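Long-range contacts in lipoxygenase (PDB 5EK8), which is a cyanobacterial non-heme iron 9R-lipoxygenase that probably adds molecular oxygen to polyunsaturated fatty acids: residues 442-447 with 515-520; 261-266 with 273-278; 253-258 with 448-453. One frame throughout, in Å; residues are numbered along the deposited sequence.

Interaction 1. Residues 442-447 with 515-520; sequences PRQPIC and WYDTGE
P442 rests its carbonyl carbon against the E520 carboxylate and leads into R443, which carries the charged part of the contact. The backbone N of R443 donates to E520 OE2 at 2.9 Å on the anti side of that oxygen. R443 NE meets E520 OE2 on the syn side at 2.6 Å, almost in the guanidinium plane but tilted well out of the carboxylate plane, and R443 NH2 reaches the syn lone pair of E520 OE1 at 2.7 Å. The grip is therefore side-on, with the two planes turned 36° apart; a bend at chi3 (66°) brings NE and NH2 round to the carboxylate, while NH1 goes to the carbonyl of P260. Cutting E520 back to an alanine would probably leave the R443 guanidinium without its salt-bridge mate and the R443 backbone N without its acceptor. At Q444 the backbone N makes a weak bond to D517 OD2 at 3.2 Å, and Q444 O accepts from Y516 OH at 2.7 Å near the edge of the tyrosine ring. I446 then lays CG1 over one face of that ring, 3.9 Å from the Y516 centroid, a CH-pi contact; D517 CB backs the opposite face. D517 OD1 also accepts from G519 N at 3.2 Å. Two loops running in nearly opposite directions (164°) are thus joined largely through side chains, and the second is shaped by an Asx turn.

Interaction 2. Residues 261-266 with 273-278; sequences CLLKRS and FKMSFI
R265 stretches along the F273 ring, its CG over one face and 4.1 Å from the centroid. The two belong to a beta hairpin of strands 264-266 and 272-277, where they form an antiparallel non-hydrogen-bonded pair. Because CG of R265 is anti to the backbone N (chi1 -167°) and the chain runs straight to NE, the aliphatic part and the guanidinium follow the ring together; F273 CZ lies over a guanidinium face, the planes 31° apart. R265 NE is held by the carbonyl of P270. One residue back, K264 and K274 make the hydrogen-bonded pair: K264 N to K274 O and K274 N to K264 O are both 2.8 Å, the first close to straight (170°). Their side chains share the other sheet face; K264 NZ and K274 NZ lie 4.8 Å apart, not in contact, a proximity probably eased by D510, which makes salt bridges to both lysines, and by E294, which pairs with K274. K264 NZ also has N508 as a partner and makes a weak 3.3 Å bond to S276 OG, itself hydrogen-bonded to that E294 carboxylate. L263 brings CB to the edge of the F273 ring, while its CD2 packs 3.7 Å from M275 CB. The methionine, bent at chi2 and chi3, turns back over C261 and L262, and M275 SD settles 3.5 Å from C261 CB.

Interaction 3. Residues 253-258 with 448-453; sequences RVLNGM and DDHKYA
A helix end meets a helix start here: N256, in the last turn of helix 247-256, binds the backbone at the start of helix 451-473, for which H450 is the N-cap residue, and just before it. The junction lies in the helical part of the lipoxygenase fold, with the Y452 side chain about 10 Å from that of the iron ligand H570. With CG beside its own backbone N (chi1 -50°), the N256 amide uses both of its ends. OD1 accepts from Y452 N at 2.7 Å along an almost straight N-H (173°), though the donor comes from above the amide plane and not along a lone pair. ND2 donates to D449 O at 2.9 Å, in the carbonyl plane of D449, and that same oxygen takes the N-H of K451 in an inverse gamma turn centred on H450. K451 N also lies near N256 OD1, but at an angle too poor for a bond.

The H450 ring is packed on two faces and touched at one edge. L255 CD2 sits over one face, 4.0 Å from the ring centroid, and A453 CB covers the opposite one; N256 OD1 approaches CD2 of H450 at the edge, in the ring plane, at 3.6 Å. H450 ND1 is hydrogen-bonded to the backbone N of I446, and H450 NE2 is hydrogen-bonded at 2.9 Å to a water that donates to L255 O at 3.0 Å. Beyond the amide, the carbonyl of N256 accepts from W572, whose ring meets Y452 edge-to-face. Each end of the buried amide thus has a backbone partner, OD1 an N-H and ND2 a carbonyl, which should hold its rotation, and its oxygen probably suits the partial positive charge at the helix start.

Interactions 1, 2 and 3 cluster on the same side of the chain's centre, their centres 12 to 14 Å apart. Helix 247-256 of interaction 3 leads into the hairpin of interaction 2, with C261 N probably bonded to V254 O. Residues 261-278 fall between 253-258 and 448-453, nesting interaction 2 inside interaction 3; interaction 2 closes before interaction 1 opens, and the segments of interactions 1 and 3 alternate. Strand 513-515 lies beside strand 264-266 at one end of a six-stranded antiparallel sheet, and Y516 N probably bonds L263 O. Y516 OH packs on H450. Distant parts of the chain thus join the sheet to helix 451-473, near helix 549-574, which carries the iron ligands H570 and N574.

Interaction 1. Residues 442-447 with 515-520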
# COMPACT_ATOMS: atom_id res chain seq x y z
N PRO A 442 17.18 2.65 -6.30
CA PRO A 442 17.31 3.19 -4.95
C PRO A 442 18.48 4.17 -4.80
O PRO A 442 19.47 4.05 -5.52
CB PRO A 442 17.55 1.94 -4.09
CG PRO A 442 17.02 0.81 -4.89
CD PRO A 442 17.29 1.18 -6.32
N ARG A 443 18.34 5.11 -3.88
CA ARG A 443 19.38 6.10 -3.59
C ARG A 443 20.69 5.43 -3.19
O ARG A 443 20.70 4.27 -2.76
CB ARG A 443 18.92 7.04 -2.48
CG ARG A 443 18.75 6.36 -1.13
CD ARG A 443 17.83 7.14 -0.20
NE ARG A 443 16.46 7.18 -0.68
CZ ARG A 443 15.45 7.76 -0.03
NH1 ARG A 443 15.66 8.35 1.14
NH2 ARG A 443 14.23 7.75 -0.55
N GLN A 444 21.80 6.16 -3.31
CA GLN A 444 23.10 5.65 -2.89
C GLN A 444 23.47 6.20 -1.51
O GLN A 444 23.05 7.30 -1.14
CB GLN A 444 24.17 6.00 -3.92
CG GLN A 444 24.01 5.27 -5.24
CD GLN A 444 23.99 3.76 -5.06
OE1 GLN A 444 24.71 3.21 -4.23
NE2 GLN A 444 23.15 3.09 -5.84
N PRO A 445 24.27 5.43 -0.74
CA PRO A 445 24.64 5.81 0.62
C PRO A 445 25.49 7.08 0.68
O PRO A 445 26.56 7.12 0.09
CB PRO A 445 25.45 4.60 1.12
CG PRO A 445 25.01 3.47 0.26
CD PRO A 445 24.77 4.09 -1.08
N ILE A 446 25.00 8.09 1.40
CA ILE A 446 25.79 9.29 1.66
C ILE A 446 27.01 8.96 2.51
O ILE A 446 28.11 9.45 2.25
CB ILE A 446 24.96 10.37 2.37
CG1 ILE A 446 23.66 10.65 1.62
CG2 ILE A 446 25.78 11.64 2.53
CD1 ILE A 446 22.88 11.81 2.20
N CYS A 447 26.81 8.14 3.54
CA CYS A 447 27.88 7.78 4.46
C CYS A 447 27.68 6.38 5.06
O CYS A 447 26.72 5.69 4.73
CB CYS A 447 27.97 8.81 5.59
SG CYS A 447 26.42 9.07 6.47
N TRP A 515 19.03 17.54 -5.68
CA TRP A 515 18.90 16.23 -5.05
C TRP A 515 20.21 15.46 -5.21
O TRP A 515 20.73 15.34 -6.32
CB TRP A 515 17.74 15.45 -5.66
CG TRP A 515 16.41 16.16 -5.55
CD1 TRP A 515 15.74 16.78 -6.56
CD2 TRP A 515 15.61 16.31 -4.37
NE1 TRP A 515 14.56 17.31 -6.08
CE2 TRP A 515 14.46 17.04 -4.74
CE3 TRP A 515 15.75 15.90 -3.04
CZ2 TRP A 515 13.46 17.37 -3.83
CZ3 TRP A 515 14.76 16.23 -2.14
CH2 TRP A 515 13.62 16.95 -2.54
N TYR A 516 20.76 14.97 -4.11
CA TYR A 516 22.08 14.35 -4.13
C TYR A 516 22.08 13.06 -4.96
O TYR A 516 23.12 12.65 -5.46
CB TYR A 516 22.55 14.06 -2.70
CG TYR A 516 22.14 12.70 -2.17
CD1 TYR A 516 23.02 11.63 -2.19
CD2 TYR A 516 20.87 12.48 -1.66
CE1 TYR A 516 22.65 10.38 -1.71
CE2 TYR A 516 20.49 11.24 -1.18
CZ TYR A 516 21.38 10.20 -1.21
OH TYR A 516 21.01 8.96 -0.74
N ASP A 517 20.91 12.44 -5.08
CA ASP A 517 20.76 11.21 -5.86
C ASP A 517 19.46 11.30 -6.64
O ASP A 517 18.43 11.69 -6.10
CB ASP A 517 20.77 9.98 -4.95
CG ASP A 517 20.95 8.68 -5.71
OD1 ASP A 517 19.95 8.15 -6.25
OD2 ASP A 517 22.09 8.18 -5.77
N THR A 518 19.48 10.93 -7.92
CA THR A 518 18.31 11.14 -8.77
C THR A 518 17.65 9.84 -9.24
O THR A 518 16.67 9.88 -9.98
CB THR A 518 18.67 11.97 -10.02
OG1 THR A 518 19.87 11.47 -10.62
CG2 THR A 518 18.87 13.43 -9.64
N GLY A 519 18.19 8.71 -8.81
CA GLY A 519 17.71 7.41 -9.25
C GLY A 519 16.25 7.10 -8.91
O GLY A 519 15.60 6.35 -9.63
N GLU A 520 15.75 7.66 -7.82
CA GLU A 520 14.37 7.41 -7.40
C GLU A 520 13.44 8.45 -8.01
O GLU A 520 12.22 8.26 -8.06
CB GLU A 520 14.24 7.45 -5.88
CG GLU A 520 15.14 6.48 -5.12
CD GLU A 520 14.97 6.61 -3.61
OE1 GLU A 520 14.02 7.31 -3.18
OE2 GLU A 520 15.77 6.01 -2.86

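Interaction 2. Residues 261-266 with 273-278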
# COMPACT_ATOMS: atom_id res chain seq x y z
N CYS A 261 14.98 10.62 4.64
CA CYS A 261 15.07 11.80 3.79
C CYS A 261 16.08 11.66 2.65
O CYS A 261 17.23 11.31 2.87
CB CYS A 261 15.43 13.02 4.65
SG CYS A 261 14.18 13.45 5.89
N LEU A 262 15.62 11.92 1.43
CA LEU A 262 16.51 12.01 0.29
C LEU A 262 17.04 13.44 0.25
O LEU A 262 16.38 14.34 -0.26
CB LEU A 262 15.78 11.65 -1.01
CG LEU A 262 16.62 11.22 -2.22
CD1 LEU A 262 15.75 10.48 -3.23
CD2 LEU A 262 17.28 12.40 -2.89
N LEU A 263 18.23 13.63 0.80
CA LEU A 263 18.77 14.97 1.02
C LEU A 263 19.16 15.72 -0.25
O LEU A 263 19.38 15.14 -1.31
CB LEU A 263 19.99 14.88 1.94
CG LEU A 263 19.75 14.43 3.38
CD1 LEU A 263 21.01 14.67 4.19
CD2 LEU A 263 18.57 15.16 4.01
N LYS A 264 19.23 17.04 -0.12
CA LYS A 264 19.73 17.88 -1.19
C LYS A 264 21.17 18.29 -0.87
O LYS A 264 21.47 18.73 0.24
CB LYS A 264 18.85 19.12 -1.39
CG LYS A 264 17.40 18.77 -1.73
CD LYS A 264 16.63 19.96 -2.29
CE LYS A 264 16.19 20.92 -1.19
NZ LYS A 264 15.27 21.97 -1.72
N ARG A 265 22.05 18.10 -1.85
CA ARG A 265 23.45 18.45 -1.75
C ARG A 265 23.70 19.79 -2.42
O ARG A 265 23.03 20.13 -3.40
CB ARG A 265 24.30 17.35 -2.40
CG ARG A 265 25.79 17.41 -2.10
CD ARG A 265 26.46 16.12 -2.58
NE ARG A 265 27.80 15.97 -2.03
CZ ARG A 265 28.51 14.84 -2.08
NH1 ARG A 265 27.99 13.76 -2.66
NH2 ARG A 265 29.73 14.79 -1.56
N SER A 266 24.64 20.56 -1.89
CA SER A 266 24.97 21.85 -2.48
C SER A 266 25.86 21.67 -3.70
O SER A 266 26.67 20.75 -3.75
CB SER A 266 25.64 22.76 -1.45
OG SER A 266 26.15 23.94 -2.06
N PHE A 273 24.54 19.87 3.03
CA PHE A 273 23.31 19.15 2.73
C PHE A 273 22.14 19.88 3.36
O PHE A 273 22.32 20.73 4.23
CB PHE A 273 23.37 17.71 3.25
CG PHE A 273 24.27 16.81 2.45
CD1 PHE A 273 23.74 15.93 1.52
CD2 PHE A 273 25.64 16.82 2.64
CE1 PHE A 273 24.57 15.09 0.79
CE2 PHE A 273 26.47 15.99 1.92
CZ PHE A 273 25.93 15.12 0.99
N LYS A 274 20.93 19.54 2.91
CA LYS A 274 19.73 20.11 3.49
C LYS A 274 18.49 19.32 3.12
O LYS A 274 18.50 18.52 2.18
CB LYS A 274 19.54 21.57 3.06
CG LYS A 274 19.14 21.73 1.60
CD LYS A 274 18.79 23.17 1.28
CE LYS A 274 17.57 23.63 2.06
NZ LYS A 274 17.10 24.96 1.57
N MET A 275 17.43 19.52 3.90
CA MET A 275 16.13 18.94 3.60
C MET A 275 15.03 19.99 3.83
O MET A 275 15.02 20.68 4.85
CB MET A 275 15.87 17.69 4.44
CG MET A 275 14.58 16.95 4.09
SD MET A 275 14.70 15.83 2.67
CE MET A 275 14.42 16.94 1.29
N SER A 276 14.14 20.11 2.86
CA SER A 276 13.14 21.17 2.87
C SER A 276 11.73 20.62 2.95
O SER A 276 11.35 19.72 2.20
CB SER A 276 13.27 22.03 1.61
OG SER A 276 14.59 22.54 1.45
N PHE A 277 10.96 21.18 3.88
CA PHE A 277 9.53 20.94 3.90
C PHE A 277 8.81 22.28 3.85
O PHE A 277 8.82 23.04 4.82
CB PHE A 277 9.13 20.13 5.13
CG PHE A 277 9.70 18.74 5.15
CD1 PHE A 277 9.36 17.83 4.16
CD2 PHE A 277 10.57 18.34 6.15
CE1 PHE A 277 9.88 16.55 4.17
CE2 PHE A 277 11.10 17.07 6.17
CZ PHE A 277 10.75 16.17 5.17
N ILE A 278 8.20 22.56 2.70
CA ILE A 278 7.47 23.81 2.47
C ILE A 278 6.02 23.52 2.11
O ILE A 278 5.74 22.72 1.22
CB ILE A 278 8.13 24.66 1.36
CG1 ILE A 278 9.40 25.32 1.87
CG2 ILE A 278 7.16 25.72 0.87
CD1 ILE A 278 10.66 24.53 1.60

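Interaction 3. Residues 253-258 with 448-453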
# COMPACT_ATOMS: atom_id res chain seq x y z
N ARG A 253 17.97 9.55 12.44
CA ARG A 253 16.57 9.33 12.09
C ARG A 253 16.17 10.11 10.84
O ARG A 253 15.24 9.72 10.14
CB ARG A 253 15.65 9.68 13.25
CG ARG A 253 15.87 8.81 14.48
CD ARG A 253 16.05 7.34 14.10
NE ARG A 253 14.78 6.71 13.73
CZ ARG A 253 14.67 5.44 13.33
NH1 ARG A 253 13.48 4.94 13.02
NH2 ARG A 253 15.75 4.68 13.24
N VAL A 254 16.87 11.20 10.58
CA VAL A 254 16.69 11.90 9.31
C VAL A 254 17.11 10.96 8.18
O VAL A 254 16.44 10.87 7.15
CB VAL A 254 17.50 13.20 9.26
CG1 VAL A 254 17.72 13.65 7.81
CG2 VAL A 254 16.80 14.30 10.05
N LEU A 255 18.21 10.25 8.40
CA LEU A 255 18.76 9.34 7.39
C LEU A 255 17.95 8.05 7.22
O LEU A 255 17.62 7.65 6.10
CB LEU A 255 20.20 8.97 7.74
CG LEU A 255 21.29 9.98 7.39
CD1 LEU A 255 22.64 9.45 7.85
CD2 LEU A 255 21.30 10.28 5.89
N ASN A 256 17.63 7.41 8.34
CA ASN A 256 17.14 6.04 8.29
C ASN A 256 15.78 5.82 8.93
O ASN A 256 15.29 4.69 8.98
CB ASN A 256 18.16 5.12 8.95
CG ASN A 256 19.56 5.33 8.41
OD1 ASN A 256 19.80 5.23 7.21
ND2 ASN A 256 20.49 5.66 9.30
N GLY A 257 15.17 6.90 9.40
CA GLY A 257 13.88 6.83 10.08
C GLY A 257 12.71 6.47 9.19
O GLY A 257 12.89 6.11 8.02
N MET A 258 11.51 6.57 9.75
CA MET A 258 10.26 6.27 9.05
C MET A 258 10.19 7.01 7.72
O MET A 258 9.81 6.45 6.70
CB MET A 258 9.05 6.64 9.91
CG MET A 258 7.72 6.19 9.35
SD MET A 258 6.37 7.31 9.77
CE MET A 258 6.89 8.80 8.91
N ASP A 448 28.59 5.98 5.93
CA ASP A 448 28.54 4.65 6.55
C ASP A 448 27.32 4.48 7.45
O ASP A 448 26.78 3.38 7.56
CB ASP A 448 29.81 4.39 7.35
CG ASP A 448 30.95 3.91 6.49
OD1 ASP A 448 30.67 3.15 5.53
OD2 ASP A 448 32.11 4.28 6.75
N ASP A 449 26.88 5.56 8.09
CA ASP A 449 25.72 5.52 8.97
C ASP A 449 24.41 5.51 8.18
O ASP A 449 23.33 5.35 8.76
CB ASP A 449 25.73 6.71 9.93
CG ASP A 449 26.68 6.50 11.11
OD1 ASP A 449 27.51 5.57 11.06
OD2 ASP A 449 26.60 7.28 12.08
N HIS A 450 24.50 5.67 6.87
CA HIS A 450 23.31 5.71 6.03
C HIS A 450 22.76 4.30 5.82
O HIS A 450 22.85 3.73 4.73
CB HIS A 450 23.61 6.37 4.69
CG HIS A 450 22.39 6.86 3.97
ND1 HIS A 450 22.44 7.47 2.73
CD2 HIS A 450 21.09 6.84 4.32
CE1 HIS A 450 21.22 7.79 2.35
NE2 HIS A 450 20.38 7.42 3.30
N LYS A 451 22.18 3.76 6.89
CA LYS A 451 21.73 2.37 6.90
C LYS A 451 20.68 2.08 5.82
O LYS A 451 20.75 1.04 5.15
CB LYS A 451 21.19 2.03 8.29
CG LYS A 451 20.66 0.62 8.43
CD LYS A 451 20.20 0.38 9.85
CE LYS A 451 21.31 0.69 10.85
NZ LYS A 451 20.92 0.34 12.24
N TYR A 452 19.72 2.97 5.65
CA TYR A 452 18.64 2.69 4.71
C TYR A 452 19.15 2.49 3.29
O TYR A 452 18.66 1.63 2.57
CB TYR A 452 17.58 3.80 4.70
CG TYR A 452 16.63 3.54 3.55
CD1 TYR A 452 15.72 2.49 3.61
CD2 TYR A 452 16.70 4.29 2.38
CE1 TYR A 452 14.88 2.22 2.55
CE2 TYR A 452 15.86 4.02 1.31
CZ TYR A 452 14.96 2.98 1.41
OH TYR A 452 14.13 2.70 0.36
N ALA A 453 20.10 3.31 2.87
CA ALA A 453 20.62 3.23 1.51
C ALA A 453 21.33 1.90 1.27
O ALA A 453 21.09 1.23 0.27
CB ALA A 453 21.54 4.38 1.22
O HOH W 1 17.74 8.59 3.24